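Local coordinates for protein dihydrofolate reductase (PDB 3IA4) that probably catalyses the NADPH-dependent reduction of 7,8-dihydrofolate to tetrahydrofolate, a key step of folate metabolism, at residues 36-47 and 90-101. Numbering follows the deposited sequence. Where two conformers were deposited one is given.
Sequences TLGKPIVMGRNT and VEELMIIGGATI. With NDP (NADPH dihydro-nicotinamide-adenine-dinucleotide phosphate), chain E.
Lys39 lies across Met94 and Glu92 where the parallel strands 41-44 and 92-97, neighbours in the central sheet, begin to pair. Its CB sits over Glu92 O and Met94 CG; CD packs on Met94 CG at 3.6 Å; CE passes beside Glu92 OE1, and NZ closes a 2.9 Å salt bridge to Glu92 OE1. CG anti to the carbonyl carbon (chi1 -54°) and an extended chain carry NZ past Met94 to Glu92. The amine meets the carboxylate from above its plane, 52° out, and also bonds Ala35 O. The other oxygen of Glu92 is taken by Arg111, Tyr113 and Ser4. Cut back to an alanine, this position would probably leave Glu92 OE1 without its charge partner and open a gap beside Met94 CG. Farther along, Val42 N gives to Met94 O, and Val42 O receives Ile96 N at 2.9 Å. Val42 CG2 presses on Leu93 CD2 at a tight 3.3 Å, and Val42 CB meets Ile95 CD1. On the other face, Ile96 sets CG2 against Ile41 CG2 (3.9 Å) and CG1 alongside Met43 CB. Gly44 N then reaches Gly97 O in the carbonyl plane, on a lone pair, and both segments turn into helices at NADPH, as in the dihydrofolate reductase fold. There Thr47 OG1 gives O2A of the cofactor a 2.7 Å bond, and Gly98 N, in the cis peptide joining it to Gly97, reaches O1A at 3.0 Å. A CB on Gly44, Gly97 or Gly98 would run into NADPH. Backbone pairing, packed on both faces by apolar side chains, thus brings two helix N-termini, rich in N-H donors, to the diphosphate, whose negative charge they are likely to offset in part.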
loop_
_atom_site.group_PDB
_atom_site.type_symbol
_atom_site.label_atom_id
_atom_site.label_comp_id
_atom_site.label_asym_id
_atom_site.label_seq_id
_atom_site.Cartn_x
_atom_site.Cartn_y
_atom_site.Cartn_z
ATOM N N THR A 36 -8.512 2.592 -3.389
ATOM C CA THR A 36 -7.637 3.719 -3.708
ATOM C C THR A 36 -8.213 4.666 -4.794
ATOM O O THR A 36 -7.755 5.806 -4.888
ATOM C CB THR A 36 -6.246 3.268 -4.162
ATOM O OG1 THR A 36 -6.367 2.424 -5.305
ATOM C CG2 THR A 36 -5.545 2.465 -3.008
ATOM N N LEU A 37 -9.174 4.202 -5.597
ATOM C CA LEU A 37 -9.705 5.096 -6.655
ATOM C C LEU A 37 -10.216 6.384 -6.058
ATOM O O LEU A 37 -10.849 6.403 -5.005
ATOM C CB LEU A 37 -10.825 4.441 -7.427
ATOM C CG LEU A 37 -10.412 3.713 -8.690
ATOM C CD1 LEU A 37 -11.688 3.059 -9.248
ATOM C CD2 LEU A 37 -9.767 4.635 -9.775
ATOM N N GLY A 38 -9.885 7.473 -6.734
ATOM C CA GLY A 38 -10.306 8.807 -6.322
ATOM C C GLY A 38 -9.442 9.435 -5.248
ATOM O O GLY A 38 -9.788 10.486 -4.735
ATOM N N LYS A 39 -8.330 8.795 -4.872
ATOM C CA LYS A 39 -7.511 9.317 -3.781
ATOM C C LYS A 39 -6.052 9.480 -4.296
ATOM O O LYS A 39 -5.627 8.756 -5.206
ATOM C CB LYS A 39 -7.513 8.336 -2.598
ATOM C CG LYS A 39 -8.908 7.944 -2.115
ATOM C CD LYS A 39 -8.817 6.958 -0.976
ATOM C CE LYS A 39 -10.257 6.471 -0.594
ATOM N NZ LYS A 39 -10.194 5.424 0.455
ATOM N N PRO A 40 -5.268 10.384 -3.692
ATOM C CA PRO A 40 -3.854 10.428 -4.050
ATOM C C PRO A 40 -3.201 9.184 -3.499
ATOM O O PRO A 40 -3.599 8.749 -2.395
ATOM C CB PRO A 40 -3.305 11.631 -3.256
ATOM C CG PRO A 40 -4.528 12.396 -2.822
ATOM C CD PRO A 40 -5.611 11.394 -2.677
ATOM N N ILE A 41 -2.272 8.620 -4.241
ATOM C CA ILE A 41 -1.507 7.450 -3.780
ATOM C C ILE A 41 -0.027 7.831 -3.744
ATOM O O ILE A 41 0.493 8.431 -4.684
ATOM C CB ILE A 41 -1.776 6.214 -4.687
ATOM C CG1 ILE A 41 -1.408 6.444 -6.166
ATOM C CG2 ILE A 41 -3.220 5.728 -4.472
ATOM C CD1 ILE A 41 -1.591 5.138 -6.999
ATOM N N VAL A 42 0.638 7.514 -2.629
ATOM C CA VAL A 42 2.018 7.856 -2.431
ATOM C C VAL A 42 2.815 6.545 -2.350
ATOM O O VAL A 42 2.399 5.623 -1.652
ATOM C CB VAL A 42 2.173 8.592 -1.085
ATOM C CG1 VAL A 42 3.605 8.860 -0.860
ATOM C CG2 VAL A 42 1.377 9.925 -1.145
ATOM N N MET A 43 3.906 6.461 -3.088
ATOM C CA MET A 43 4.693 5.197 -3.166
ATOM C C MET A 43 6.178 5.494 -3.287
ATOM O O MET A 43 6.603 6.574 -3.786
ATOM C CB MET A 43 4.222 4.391 -4.359
ATOM C CG MET A 43 4.677 4.907 -5.686
ATOM S SD MET A 43 3.656 4.315 -7.096
ATOM C CE MET A 43 2.189 5.390 -6.917
ATOM N N GLY A 44 6.985 4.509 -2.889
ATOM C CA GLY A 44 8.441 4.610 -3.126
ATOM C C GLY A 44 8.744 4.292 -4.567
ATOM O O GLY A 44 7.942 3.690 -5.302
ATOM N N ARG A 45 9.944 4.666 -4.976
ATOM C CA ARG A 45 10.363 4.406 -6.334
ATOM C C ARG A 45 10.348 2.932 -6.770
ATOM O O ARG A 45 9.931 2.646 -7.890
ATOM C CB ARG A 45 11.751 5.010 -6.519
ATOM C CG ARG A 45 12.228 4.800 -7.932
ATOM C CD ARG A 45 13.720 4.985 -7.908
ATOM N NE ARG A 45 14.358 4.760 -9.201
ATOM C CZ ARG A 45 15.488 5.378 -9.566
ATOM N NH1 ARG A 45 16.055 6.287 -8.743
ATOM N NH2 ARG A 45 16.023 5.120 -10.768
ATOM N N ASN A 46 10.740 1.983 -5.899
ATOM C CA ASN A 46 10.739 0.601 -6.315
ATOM C C ASN A 46 9.313 0.116 -6.603
ATOM O O ASN A 46 9.083 -0.640 -7.541
ATOM C CB ASN A 46 11.356 -0.329 -5.258
ATOM C CG ASN A 46 12.823 -0.061 -5.055
ATOM O OD1 ASN A 46 13.474 0.493 -5.939
ATOM N ND2 ASN A 46 13.367 -0.496 -3.916
ATOM N N THR A 47 8.379 0.528 -5.742
ATOM C CA THR A 47 6.974 0.154 -5.934
ATOM C C THR A 47 6.452 0.696 -7.258
ATOM O O THR A 47 5.781 -0.008 -8.032
ATOM C CB THR A 47 6.110 0.614 -4.731
ATOM O OG1 THR A 47 6.493 -0.224 -3.615
ATOM C CG2 THR A 47 4.639 0.351 -5.013
ATOM N N VAL A 90 -6.970 16.960 0.715
ATOM C CA VAL A 90 -7.958 15.929 0.484
ATOM C C VAL A 90 -8.461 15.225 1.733
ATOM O O VAL A 90 -7.928 15.392 2.827
ATOM C CB VAL A 90 -7.367 14.835 -0.482
ATOM C CG1 VAL A 90 -7.138 15.428 -1.866
ATOM C CG2 VAL A 90 -6.091 14.292 0.070
ATOM N N GLU A 91 -9.487 14.397 1.555
ATOM C CA GLU A 91 -10.059 13.700 2.701
ATOM C C GLU A 91 -9.035 12.697 3.248
ATOM O O GLU A 91 -8.869 12.605 4.449
ATOM C CB GLU A 91 -11.367 13.022 2.295
ATOM C CG GLU A 91 -11.830 11.855 3.147
ATOM C CD GLU A 91 -12.369 12.223 4.509
ATOM O OE1 GLU A 91 -12.937 13.351 4.712
ATOM O OE2 GLU A 91 -12.219 11.342 5.401
ATOM N N GLU A 92 -8.336 12.007 2.332
ATOM C CA GLU A 92 -7.506 10.847 2.735
ATOM C C GLU A 92 -6.421 10.632 1.702
ATOM O O GLU A 92 -6.702 10.608 0.511
ATOM C CB GLU A 92 -8.415 9.633 2.778
ATOM C CG GLU A 92 -7.798 8.376 3.318
ATOM C CD GLU A 92 -8.800 7.263 3.401
ATOM O OE1 GLU A 92 -9.809 7.301 2.649
ATOM O OE2 GLU A 92 -8.621 6.327 4.201
ATOM N N LEU A 93 -5.194 10.446 2.192
ATOM C CA LEU A 93 -4.009 10.161 1.394
ATOM C C LEU A 93 -3.762 8.646 1.569
ATOM O O LEU A 93 -3.910 8.152 2.694
ATOM C CB LEU A 93 -2.894 10.991 2.024
ATOM C CG LEU A 93 -1.426 10.927 1.759
ATOM C CD1 LEU A 93 -0.938 9.511 2.088
ATOM C CD2 LEU A 93 -1.288 11.277 0.329
ATOM N N MET A 94 -3.420 7.901 0.501
ATOM C CA MET A 94 -3.157 6.439 0.644
ATOM C C MET A 94 -1.693 6.135 0.367
ATOM O O MET A 94 -1.239 6.333 -0.751
ATOM C CB MET A 94 -4.004 5.596 -0.334
ATOM C CG MET A 94 -5.501 5.821 -0.303
ATOM S SD MET A 94 -6.288 5.148 1.196
ATOM C CE MET A 94 -6.151 3.409 0.846
ATOM N N ILE A 95 -0.956 5.649 1.382
ATOM C CA ILE A 95 0.423 5.170 1.185
ATOM C C ILE A 95 0.360 3.726 0.708
ATOM O O ILE A 95 -0.252 2.880 1.401
ATOM C CB ILE A 95 1.184 5.265 2.505
ATOM C CG1 ILE A 95 1.314 6.757 3.000
ATOM C CG2 ILE A 95 2.535 4.553 2.381
ATOM C CD1 ILE A 95 2.343 7.576 2.278
ATOM N N ILE A 96 0.917 3.440 -0.460
ATOM C CA ILE A 96 0.658 2.133 -1.093
ATOM C C ILE A 96 1.902 1.275 -1.120
ATOM O O ILE A 96 1.937 0.223 -1.768
ATOM C CB ILE A 96 0.081 2.215 -2.521
ATOM C CG1 ILE A 96 1.069 2.854 -3.538
ATOM C CG2 ILE A 96 -1.219 3.039 -2.473
ATOM C CD1 ILE A 96 0.780 2.432 -4.943
ATOM N N GLY A 97 2.955 1.755 -0.473
ATOM C CA GLY A 97 4.169 0.945 -0.316
ATOM C C GLY A 97 5.418 1.649 -0.835
ATOM O O GLY A 97 5.325 2.752 -1.354
ATOM N N GLY A 98 6.599 1.036 -0.723
ATOM C CA GLY A 98 6.766 -0.350 -0.281
ATOM C C GLY A 98 7.244 -0.330 1.161
ATOM O O GLY A 98 6.874 0.547 1.934
ATOM N N ALA A 99 8.079 -1.314 1.531
ATOM C CA ALA A 99 8.447 -1.416 2.975
ATOM C C ALA A 99 9.063 -0.121 3.507
ATOM O O ALA A 99 8.763 0.326 4.655
ATOM C CB ALA A 99 9.449 -2.545 3.153
ATOM N N THR A 100 9.965 0.509 2.739
ATOM C CA THR A 100 10.637 1.641 3.358
ATOM C C THR A 100 9.646 2.765 3.641
ATOM O O THR A 100 9.740 3.457 4.675
ATOM C CB THR A 100 11.817 2.237 2.552
ATOM O OG1 THR A 100 12.560 1.220 1.894
ATOM C CG2 THR A 100 12.715 2.883 3.511
ATOM N N ILE A 101 8.644 2.932 2.780
ATOM C CA ILE A 101 7.679 3.991 2.984
ATOM C C ILE A 101 6.736 3.678 4.113
ATOM O O ILE A 101 6.385 4.519 4.964
ATOM C CB ILE A 101 6.863 4.228 1.708
ATOM C CG1 ILE A 101 7.842 4.515 0.534
ATOM C CG2 ILE A 101 5.946 5.377 1.975
ATOM C CD1 ILE A 101 8.865 5.602 0.758
HETATM P PA NDP E . 9.918 1.252 -1.963
HETATM O O1A NDP E . 9.551 1.704 -0.574
HETATM O O2A NDP E . 8.868 0.970 -2.994
HETATM O O5B NDP E . 10.993 2.261 -2.671
HETATM C C5B NDP E . 12.126 2.710 -1.898
HETATM C C4B NDP E . 12.781 3.804 -2.732
HETATM O O4B NDP E . 12.007 4.993 -2.520
HETATM C C3B NDP E . 14.153 4.210 -2.138
HETATM O O3B NDP E . 15.169 3.334 -2.613
HETATM C C2B NDP E . 14.312 5.660 -2.566
HETATM O O2B NDP E . 14.455 5.773 -3.986
HETATM C C1B NDP E . 12.894 6.131 -2.312
HETATM N N9A NDP E . 12.686 6.702 -0.965
HETATM C C8A NDP E . 12.391 6.005 0.144
HETATM N N7A NDP E . 12.168 6.830 1.188
HETATM C C5A NDP E . 12.308 8.101 0.719
HETATM C C6A NDP E . 12.177 9.465 1.252
HETATM N N6A NDP E . 11.891 9.717 2.571
HETATM N N1A NDP E . 12.396 10.479 0.347
HETATM C C2A NDP E . 12.663 10.321 -0.945
HETATM N N3A NDP E . 12.791 9.109 -1.480
HETATM C C4A NDP E . 12.619 7.996 -0.694
HETATM O O3 NDP E . 10.905 -0.028 -1.900
HETATM P PN NDP E . 10.971 -1.422 -1.098
HETATM O O1N NDP E . 11.039 -1.131 0.356
HETATM O O2N NDP E . 12.036 -2.246 -1.726
HETATM O O5D NDP E . 9.533 -2.047 -1.328
HETATM C C5D NDP E . 9.240 -2.627 -2.591
HETATM C C4D NDP E . 8.713 -4.044 -2.390
HETATM O O4D NDP E . 7.372 -3.995 -1.777
HETATM C C3D NDP E . 8.539 -4.841 -3.691
HETATM O O3D NDP E . 8.858 -6.222 -3.432
HETATM C C2D NDP E . 7.042 -4.750 -3.988
HETATM O O2D NDP E . 6.527 -5.843 -4.788
HETATM C C1D NDP E . 6.492 -4.798 -2.588
HETATM N N1N NDP E . 5.171 -4.206 -2.408
HETATM C C2N NDP E . 4.224 -4.961 -1.848
HETATM C C3N NDP E . 3.002 -4.412 -1.554
HETATM C C7N NDP E . 1.961 -5.296 -0.941
HETATM O O7N NDP E . 0.936 -4.779 -0.547
HETATM N N7N NDP E . 2.178 -6.594 -0.711
HETATM C C4N NDP E . 2.603 -2.974 -1.847
HETATM C C5N NDP E . 3.758 -2.275 -2.385
HETATM C C6N NDP E . 4.943 -2.902 -2.683
HETATM P P2B NDP E . 15.727 6.549 -4.630
HETATM O O1X NDP E . 15.309 6.724 -6.025
HETATM O O2X NDP E . 15.888 7.754 -3.768
HETATM O O3X NDP E . 16.900 5.640 -4.384
#